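Local coordinates for rhizobiales Sp. Pch2 (Marine metagenome, PDB 6PB3), which is probably an AAA+ ATPase remodeller of the Pch2/TRIP13 type that acts on HORMA domain proteins in the control of cGAS-like enzymes during bacteriophage immunity, at residues E102-T107 with R150-L155; D224-A229 with F266-L271; T272-P277 with Q299-T304. All blocks are in the same frame, centred on the assembly; numbering follows the deposited sequence.

Contact 1 (E102-T107 with R150-L155); sequences ESIRIT and RGAVIL
Arg105, Ile106 and Thr107 run beside Gly151, Ala152 and Val153 in parallel register, the two strand axes approaching to 4.7 Å with 28° between their directions. This is a neighbouring strand pair in the sheet of the P-loop ATPase fold. The hydrogen bonds alternate as parallel pairing requires: Ala152 N donates to Arg105 O (3.1 Å), Thr107 N to Ala152 O (2.9 Å, nearly straight at 169°) and Ile154 N to Thr107 O (2.9 Å). The CA-H of Val153 also approaches Thr107 O, its CA lying 3.3 Å away, so this carbonyl receives two contacts from one strand.

Ile106 and Ala152 share a face of the sheet. There the CG2 branch of Ile106 meets Ile154 CD1 at 3.7 Å, the two side chains crossing at a slant. Helix 33-47 reaches this face, where Val47 touches Ala152. Val153 points to the other face, against Thr135 and Glu138 of helix 124-141. Just ahead of strand 105-111, Ile104 points toward the other segment. With its CG1 between backbone N and carbonyl carbon (chi1 53°), the chain carries CD1 to 4.1 Å from Ala152 CB, while CG2 rests 3.5 Å from Arg150 O.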
loop_
_atom_site.group_PDB
_atom_site.type_symbol
_atom_site.label_atom_id
_atom_site.label_comp_id
_atom_site.label_asym_id
_atom_site.label_seq_id
_atom_site.Cartn_x
_atom_site.Cartn_y
_atom_site.Cartn_z
ATOM N N GLU A 102 -15.510 37.139 -26.143
ATOM C CA GLU A 102 -14.983 38.468 -25.850
ATOM C C GLU A 102 -14.637 39.267 -27.099
ATOM O O GLU A 102 -14.200 40.420 -26.981
ATOM C CB GLU A 102 -13.741 38.356 -24.952
ATOM C CG GLU A 102 -14.032 37.796 -23.559
ATOM C CD GLU A 102 -14.901 38.721 -22.704
ATOM O OE1 GLU A 102 -14.472 39.866 -22.436
ATOM O OE2 GLU A 102 -16.009 38.299 -22.300
ATOM N N SER A 103 -14.815 38.691 -28.289
ATOM C CA SER A 103 -14.428 39.344 -29.545
ATOM C C SER A 103 -12.974 39.819 -29.501
ATOM O O SER A 103 -12.663 40.987 -29.761
ATOM C CB SER A 103 -15.382 40.494 -29.883
ATOM O OG SER A 103 -16.657 39.990 -30.245
ATOM N N ILE A 104 -12.070 38.895 -29.147
ATOM C CA ILE A 104 -10.637 39.159 -29.163
ATOM C C ILE A 104 -9.914 38.061 -29.930
ATOM O O ILE A 104 -10.400 36.938 -30.075
ATOM C CB ILE A 104 -10.030 39.268 -27.748
ATOM C CG1 ILE A 104 -10.398 38.041 -26.934
ATOM C CG2 ILE A 104 -10.489 40.553 -27.056
ATOM C CD1 ILE A 104 -9.856 38.069 -25.539
ATOM N N ARG A 105 -8.721 38.404 -30.403
ATOM C CA ARG A 105 -7.814 37.446 -31.016
ATOM C C ARG A 105 -6.901 36.875 -29.939
ATOM O O ARG A 105 -6.405 37.616 -29.088
ATOM C CB ARG A 105 -7.033 38.133 -32.137
ATOM C CG ARG A 105 -7.988 38.559 -33.288
ATOM C CD ARG A 105 -7.526 39.790 -34.059
ATOM N NE ARG A 105 -6.353 39.523 -34.884
ATOM C CZ ARG A 105 -6.402 39.154 -36.159
ATOM N NH1 ARG A 105 -7.573 39.003 -36.764
ATOM N NH2 ARG A 105 -5.279 38.936 -36.832
ATOM N N ILE A 106 -6.712 35.556 -29.954
ATOM C CA ILE A 106 -6.075 34.845 -28.854
ATOM C C ILE A 106 -4.941 33.984 -29.390
ATOM O O ILE A 106 -5.128 33.226 -30.346
ATOM C CB ILE A 106 -7.080 33.966 -28.094
ATOM C CG1 ILE A 106 -8.168 34.822 -27.462
ATOM C CG2 ILE A 106 -6.362 33.124 -27.028
ATOM C CD1 ILE A 106 -9.071 34.010 -26.571
ATOM N N THR A 107 -3.775 34.091 -28.761
ATOM C CA THR A 107 -2.615 33.280 -29.090
ATOM C C THR A 107 -2.456 32.206 -28.022
ATOM O O THR A 107 -2.344 32.522 -26.831
ATOM C CB THR A 107 -1.356 34.144 -29.163
ATOM O OG1 THR A 107 -1.510 35.145 -30.179
ATOM C CG2 THR A 107 -0.151 33.285 -29.477
ATOM N N ARG A 150 -6.854 44.211 -26.482
ATOM C CA ARG A 150 -7.053 43.868 -27.890
ATOM C C ARG A 150 -7.005 42.362 -28.109
ATOM O O ARG A 150 -7.786 41.816 -28.899
ATOM C CB ARG A 150 -5.989 44.547 -28.753
ATOM C CG ARG A 150 -6.207 46.032 -28.997
ATOM C CD ARG A 150 -5.092 46.601 -29.852
ATOM N NE ARG A 150 -5.443 47.897 -30.424
ATOM C CZ ARG A 150 -4.591 48.705 -31.050
ATOM N NH1 ARG A 150 -3.322 48.349 -31.188
ATOM N NH2 ARG A 150 -5.009 49.868 -31.538
ATOM N N GLY A 151 -6.069 41.679 -27.454
ATOM C CA GLY A 151 -5.933 40.248 -27.600
ATOM C C GLY A 151 -5.563 39.637 -26.268
ATOM O O GLY A 151 -5.491 40.324 -25.248
ATOM N N ALA A 152 -5.324 38.331 -26.281
ATOM C CA ALA A 152 -4.907 37.642 -25.070
ATOM C C ALA A 152 -3.994 36.486 -25.424
ATOM O O ALA A 152 -3.902 36.071 -26.583
ATOM C CB ALA A 152 -6.101 37.134 -24.260
ATOM N N VAL A 153 -3.330 35.969 -24.390
ATOM C CA VAL A 153 -2.343 34.903 -24.500
ATOM C C VAL A 153 -2.699 33.806 -23.509
ATOM O O VAL A 153 -2.759 34.059 -22.303
ATOM C CB VAL A 153 -0.923 35.406 -24.209
ATOM C CG1 VAL A 153 0.065 34.236 -24.314
ATOM C CG2 VAL A 153 -0.549 36.539 -25.146
ATOM N N ILE A 154 -2.880 32.583 -24.002
ATOM C CA ILE A 154 -3.132 31.439 -23.136
ATOM C C ILE A 154 -1.896 30.559 -23.145
ATOM O O ILE A 154 -1.419 30.147 -24.211
ATOM C CB ILE A 154 -4.361 30.635 -23.572
ATOM C CG1 ILE A 154 -5.610 31.514 -23.529
ATOM C CG2 ILE A 154 -4.522 29.427 -22.644
ATOM C CD1 ILE A 154 -6.847 30.832 -24.100
ATOM N N LEU A 155 -1.371 30.277 -21.965
ATOM C CA LEU A 155 -0.297 29.313 -21.818
ATOM C C LEU A 155 -0.929 27.983 -21.411
ATOM O O LEU A 155 -1.706 27.928 -20.453
ATOM C CB LEU A 155 0.717 29.810 -20.789
ATOM C CG LEU A 155 1.946 28.946 -20.525
ATOM C CD1 LEU A 155 2.838 28.849 -21.759
ATOM C CD2 LEU A 155 2.719 29.533 -19.353
#

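Contact 2 (D224-A229 with F266-L271)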
loop_
_atom_site.group_PDB
_atom_site.type_symbol
_atom_site.label_atom_id
_atom_site.label_comp_id
_atom_site.label_asym_id
_atom_site.label_seq_id
_atom_site.Cartn_x
_atom_site.Cartn_y
_atom_site.Cartn_z
ATOM N N ASP A 224 -15.143 14.020 -13.969
ATOM C CA ASP A 224 -15.368 12.700 -13.427
ATOM C C ASP A 224 -16.457 12.041 -14.250
ATOM O O ASP A 224 -16.810 12.512 -15.342
ATOM C CB ASP A 224 -15.702 12.763 -11.935
ATOM C CG ASP A 224 -16.525 13.974 -11.569
ATOM O OD1 ASP A 224 -17.561 14.201 -12.222
ATOM O OD2 ASP A 224 -16.140 14.690 -10.614
ATOM N N ARG A 225 -16.977 10.940 -13.731
ATOM C CA ARG A 225 -17.825 10.067 -14.522
ATOM C C ARG A 225 -19.107 10.801 -14.909
ATOM O O ARG A 225 -19.725 11.447 -14.057
ATOM C CB ARG A 225 -18.100 8.793 -13.722
ATOM C CG ARG A 225 -16.786 8.044 -13.427
ATOM C CD ARG A 225 -16.918 6.687 -12.732
ATOM N NE ARG A 225 -15.585 6.150 -12.445
ATOM C CZ ARG A 225 -15.072 5.037 -12.967
ATOM N NH1 ARG A 225 -15.784 4.285 -13.796
ATOM N NH2 ARG A 225 -13.840 4.663 -12.645
ATOM N N PRO A 226 -19.510 10.769 -16.178
ATOM C CA PRO A 226 -20.682 11.544 -16.597
ATOM C C PRO A 226 -21.931 11.095 -15.865
ATOM O O PRO A 226 -22.153 9.898 -15.644
ATOM C CB PRO A 226 -20.776 11.257 -18.104
ATOM C CG PRO A 226 -20.036 10.001 -18.296
ATOM C CD PRO A 226 -18.907 10.057 -17.306
ATOM N N ASN A 227 -22.744 12.076 -15.476
ATOM C CA ASN A 227 -24.020 11.793 -14.846
ATOM C C ASN A 227 -25.046 11.458 -15.927
ATOM O O ASN A 227 -24.739 11.445 -17.125
ATOM C CB ASN A 227 -24.460 12.968 -13.972
ATOM C CG ASN A 227 -24.637 14.264 -14.762
ATOM O OD1 ASN A 227 -25.017 14.255 -15.933
ATOM N ND2 ASN A 227 -24.350 15.381 -14.118
ATOM N N ASP A 228 -26.283 11.188 -15.506
ATOM C CA ASP A 228 -27.282 10.712 -16.456
ATOM C C ASP A 228 -27.510 11.717 -17.580
ATOM O O ASP A 228 -27.635 11.326 -18.745
ATOM C CB ASP A 228 -28.583 10.386 -15.729
ATOM C CG ASP A 228 -28.412 9.252 -14.723
ATOM O OD1 ASP A 228 -27.384 9.236 -14.006
ATOM O OD2 ASP A 228 -29.308 8.384 -14.639
ATOM N N ALA A 229 -27.528 13.016 -17.262
ATOM C CA ALA A 229 -27.720 14.019 -18.306
ATOM C C ALA A 229 -26.555 14.017 -19.280
ATOM O O ALA A 229 -26.751 14.066 -20.500
ATOM C CB ALA A 229 -27.908 15.409 -17.693
ATOM N N PHE A 266 -20.032 4.415 -16.294
ATOM C CA PHE A 266 -19.019 4.598 -17.326
ATOM C C PHE A 266 -18.287 5.927 -17.142
ATOM O O PHE A 266 -18.867 6.932 -16.722
ATOM C CB PHE A 266 -19.649 4.579 -18.725
ATOM C CG PHE A 266 -19.962 3.207 -19.261
ATOM C CD1 PHE A 266 -20.476 2.225 -18.448
ATOM C CD2 PHE A 266 -19.769 2.923 -20.607
ATOM C CE1 PHE A 266 -20.786 0.963 -18.961
ATOM C CE2 PHE A 266 -20.071 1.682 -21.123
ATOM C CZ PHE A 266 -20.576 0.693 -20.297
ATOM N N THR A 267 -16.999 5.932 -17.475
ATOM C CA THR A 267 -16.291 7.183 -17.672
ATOM C C THR A 267 -16.660 7.769 -19.034
ATOM O O THR A 267 -17.373 7.154 -19.832
ATOM C CB THR A 267 -14.776 6.979 -17.582
ATOM O OG1 THR A 267 -14.323 6.178 -18.680
ATOM C CG2 THR A 267 -14.381 6.265 -16.275
ATOM N N PHE A 268 -16.182 8.995 -19.280
ATOM C CA PHE A 268 -16.305 9.595 -20.606
ATOM C C PHE A 268 -15.546 8.768 -21.635
ATOM O O PHE A 268 -16.014 8.573 -22.763
ATOM C CB PHE A 268 -15.771 11.042 -20.590
ATOM C CG PHE A 268 -16.751 12.079 -20.036
ATOM C CD1 PHE A 268 -17.880 12.446 -20.757
ATOM C CD2 PHE A 268 -16.508 12.701 -18.821
ATOM C CE1 PHE A 268 -18.764 13.417 -20.263
ATOM C CE2 PHE A 268 -17.391 13.688 -18.314
ATOM C CZ PHE A 268 -18.523 14.033 -19.043
ATOM N N SER A 269 -14.357 8.294 -21.262
ATOM C CA SER A 269 -13.594 7.379 -22.109
ATOM C C SER A 269 -14.372 6.110 -22.428
ATOM O O SER A 269 -14.384 5.658 -23.580
ATOM C CB SER A 269 -12.283 7.020 -21.420
ATOM O OG SER A 269 -11.531 6.171 -22.252
ATOM N N ASP A 270 -14.981 5.481 -21.416
ATOM C CA ASP A 270 -15.795 4.292 -21.679
ATOM C C ASP A 270 -16.879 4.568 -22.721
ATOM O O ASP A 270 -17.222 3.683 -23.512
ATOM C CB ASP A 270 -16.425 3.778 -20.382
ATOM C CG ASP A 270 -15.381 3.270 -19.372
ATOM O OD1 ASP A 270 -14.238 2.938 -19.786
ATOM O OD2 ASP A 270 -15.717 3.169 -18.165
ATOM N N LEU A 271 -17.420 5.788 -22.759
ATOM C CA LEU A 271 -18.430 6.061 -23.779
ATOM C C LEU A 271 -17.792 6.273 -25.149
ATOM O O LEU A 271 -18.256 5.717 -26.147
ATOM C CB LEU A 271 -19.279 7.279 -23.386
ATOM C CG LEU A 271 -20.174 7.117 -22.150
ATOM C CD1 LEU A 271 -20.763 8.455 -21.719
ATOM C CD2 LEU A 271 -21.283 6.094 -22.424
HETATM O O HOH W 1 -15.102 10.262 -16.918
HETATM O O HOH W 2 -21.181 7.346 -15.391
#
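Water 2 joins Pro226 to Phe266 by donating to both carbonyl oxygens, 2.7 Å to Pro226 O and 2.7 Å to Phe266 O. No direct hydrogen bond links the two segments, and the polar links found between them run through water: a second bridge uses water 1, which accepts from Phe268 N (2.9 Å) and donates weakly to Asp224 O.

The side-chain packing is built around Pro226. Its CB sits over one face of the Phe268 ring, 3.9 Å from the centroid and 22° off the normal, a CH-pi contact displaced toward the rim. On the same proline, CG reaches Leu271 CD1 at 3.8 Å, so two neighbouring atoms of the pyrrolidine touch two side chains of the first helical turn.

That turn begins with a capping box. Asp270 N donates to Thr267 OG1 (2.9 Å, 166°), and Thr267 N donates back to Asp270 OD2, meeting this oxygen from above the carboxylate plane. The Thr267 torsion that serves the cap, chi1 67°, leaves CG2 beside the backbone N, where it lies over one face of the Arg225 guanidinium, 3.5 Å from NH1. NH1 itself donates to Thr304 O and Gly265 O. Asp270 OD2 is near NH1 as well, but well out of the guanidinium plane, so its influence is probably electrostatic alone.

In the fold, residues 224-227 lead from strand 219-223 into helix 228-239, and the contact packs this connection against the N-terminal end of helix 268-283. Gln230 and Arg231 of helix 228-239 touch Phe268 and Leu271, extending the packing between the two helices.

Contact 3 (T272-P277 with Q299-T304)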
loop_
_atom_site.group_PDB
_atom_site.type_symbol
_atom_site.label_atom_id
_atom_site.label_comp_id
_atom_site.label_asym_id
_atom_site.label_seq_id
_atom_site.Cartn_x
_atom_site.Cartn_y
_atom_site.Cartn_z
ATOM N N THR A 272 -16.742 7.091 -25.224
ATOM C CA THR A 272 -16.261 7.560 -26.520
ATOM C C THR A 272 -15.261 6.608 -27.150
ATOM O O THR A 272 -15.234 6.486 -28.377
ATOM C CB THR A 272 -15.626 8.956 -26.396
ATOM O OG1 THR A 272 -14.528 8.929 -25.466
ATOM C CG2 THR A 272 -16.651 10.002 -25.915
ATOM N N GLN A 273 -14.441 5.926 -26.346
ATOM C CA GLN A 273 -13.404 5.043 -26.877
ATOM C C GLN A 273 -13.766 3.562 -26.830
ATOM O O GLN A 273 -13.033 2.743 -27.413
ATOM C CB GLN A 273 -12.088 5.275 -26.118
ATOM C CG GLN A 273 -11.525 6.726 -26.275
ATOM C CD GLN A 273 -10.245 6.912 -25.480
ATOM O OE1 GLN A 273 -10.285 7.135 -24.274
ATOM N NE2 GLN A 273 -9.108 6.777 -26.140
ATOM N N ARG A 274 -14.851 3.181 -26.150
ATOM C CA ARG A 274 -15.267 1.776 -26.147
ATOM C C ARG A 274 -16.686 1.603 -26.662
ATOM O O ARG A 274 -16.879 0.951 -27.692
ATOM C CB ARG A 274 -15.127 1.165 -24.741
ATOM C CG ARG A 274 -13.709 1.255 -24.152
ATOM C CD ARG A 274 -13.663 0.893 -22.661
ATOM N NE ARG A 274 -14.058 -0.495 -22.399
ATOM C CZ ARG A 274 -14.586 -0.916 -21.251
ATOM N NH1 ARG A 274 -14.795 -0.051 -20.256
ATOM N NH2 ARG A 274 -14.911 -2.197 -21.095
ATOM N N LEU A 275 -17.683 2.196 -25.997
ATOM C CA LEU A 275 -19.061 1.842 -26.308
ATOM C C LEU A 275 -19.467 2.372 -27.677
ATOM O O LEU A 275 -20.055 1.645 -28.481
ATOM C CB LEU A 275 -20.009 2.365 -25.234
ATOM C CG LEU A 275 -21.495 2.199 -25.549
ATOM C CD1 LEU A 275 -21.927 0.736 -25.680
ATOM C CD2 LEU A 275 -22.322 2.912 -24.493
ATOM N N ILE A 276 -19.172 3.641 -27.961
ATOM C CA ILE A 276 -19.576 4.218 -29.249
ATOM C C ILE A 276 -18.955 3.460 -30.426
ATOM O O ILE A 276 -19.703 3.014 -31.308
ATOM C CB ILE A 276 -19.291 5.723 -29.282
ATOM C CG1 ILE A 276 -20.355 6.497 -28.480
ATOM C CG2 ILE A 276 -19.263 6.227 -30.738
ATOM C CD1 ILE A 276 -19.951 7.931 -28.189
ATOM N N PRO A 277 -17.638 3.240 -30.484
ATOM C CA PRO A 277 -17.108 2.421 -31.578
ATOM C C PRO A 277 -17.768 1.061 -31.676
ATOM O O PRO A 277 -18.091 0.626 -32.789
ATOM C CB PRO A 277 -15.612 2.303 -31.229
ATOM C CG PRO A 277 -15.284 3.453 -30.426
ATOM C CD PRO A 277 -16.552 3.742 -29.619
ATOM N N GLN A 299 -24.584 -3.420 -21.861
ATOM C CA GLN A 299 -24.796 -4.136 -20.608
ATOM C C GLN A 299 -23.672 -5.128 -20.335
ATOM O O GLN A 299 -23.239 -5.282 -19.185
ATOM C CB GLN A 299 -26.150 -4.844 -20.637
ATOM C CG GLN A 299 -27.354 -3.908 -20.690
ATOM C CD GLN A 299 -28.662 -4.651 -20.471
ATOM O OE1 GLN A 299 -28.727 -5.874 -20.630
ATOM N NE2 GLN A 299 -29.707 -3.920 -20.092
ATOM N N ALA A 300 -23.192 -5.816 -21.374
ATOM C CA ALA A 300 -22.078 -6.741 -21.206
ATOM C C ALA A 300 -20.766 -6.019 -20.950
ATOM O O ALA A 300 -19.821 -6.633 -20.445
ATOM C CB ALA A 300 -21.943 -7.632 -22.443
HETATM N N MSE A 301 -20.689 -4.733 -21.265
HETATM C CA MSE A 301 -19.445 -4.018 -21.138
HETATM C C MSE A 301 -19.300 -3.486 -19.707
HETATM O O MSE A 301 -20.203 -2.824 -19.188
HETATM C CB MSE A 301 -19.406 -2.892 -22.176
HETATM C CG MSE A 301 -18.171 -2.030 -22.142
HETATM SE SE MSE A 301 -18.350 -0.611 -23.489
HETATM C CE MSE A 301 -18.136 -1.755 -25.100
ATOM N N ALA A 302 -18.158 -3.778 -19.071
ATOM C CA ALA A 302 -17.975 -3.305 -17.700
ATOM C C ALA A 302 -17.220 -1.982 -17.684
ATOM O O ALA A 302 -16.280 -1.798 -18.461
ATOM C CB ALA A 302 -17.212 -4.327 -16.844
ATOM N N PRO A 303 -17.601 -1.062 -16.797
ATOM C CA PRO A 303 -16.938 0.248 -16.745
ATOM C C PRO A 303 -15.489 0.122 -16.304
ATOM O O PRO A 303 -15.079 -0.866 -15.693
ATOM C CB PRO A 303 -17.755 1.031 -15.706
ATOM C CG PRO A 303 -19.028 0.270 -15.542
ATOM C CD PRO A 303 -18.706 -1.166 -15.831
ATOM N N THR A 304 -14.704 1.150 -16.629
ATOM C CA THR A 304 -13.345 1.216 -16.119
ATOM C C THR A 304 -13.379 1.368 -14.600
ATOM O O THR A 304 -14.073 2.236 -14.063
ATOM C CB THR A 304 -12.588 2.381 -16.759
ATOM O OG1 THR A 304 -12.552 2.210 -18.184
ATOM C CG2 THR A 304 -11.154 2.425 -16.243
#
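Arg274 leaves helix 268-283 with its CB 3.9 Å from SE of Met301, which is modelled as selenomethionine, and its chain then crosses that side chain at a slant. A bend at chi3 (63°) turns the far end so that the guanidinium lies with one face over the same residue: SE stands above the centre of the group, while Met301 CG approaches NH2 at 3.4 Å. At the tip, NH1 and NH2 grip a single acceptor end-on, Ala302 O, at 2.9 and 3.0 Å respectively. The oxygen lies close to the guanidinium plane, but both bonds are bent (146° and 142°), as expected when two N-H groups converge on one atom.

Met301 also packs on Leu275. Its chain is extended as far as SE, 3.8 Å from Leu275 CB, then bends at chi3, which turns CE to 3.9 Å from the backbone atom Leu275 CA.

NH1 also forms a salt bridge with Asp270 OD1, and NH2 donates to Thr222 OG1 of a neighbouring subunit. The contact therefore combines a face covered by the selenomethionine side chain with a polar edge; the Asp270 carboxylate probably balances the arginine's charge, and one guanidinium ties the segment after helix 291-300 to both its own helix and the subunit interface.

In the fold
The three contacts follow one another along the chain, each closing before the next opens. Contact 1 lies in the sheet of the ATPase core, on the opposite side of the chain's centre from the other two; its centre is 32 Å from that of contact 2 and 38 Å from that of contact 3. Contacts 2 and 3 have centres only 10 Å apart, share helix 268-283 and touch directly, Phe266 CZ packing 3.7 Å from Met301 O. They belong to the helical part after strand 219-223, consistent with the small lid subdomain of AAA+ proteins. Contact 2 thus sits at the entry to that part, whereas contact 3 lies near its C-terminal end, beside a neighbouring subunit of the six-chain assembly.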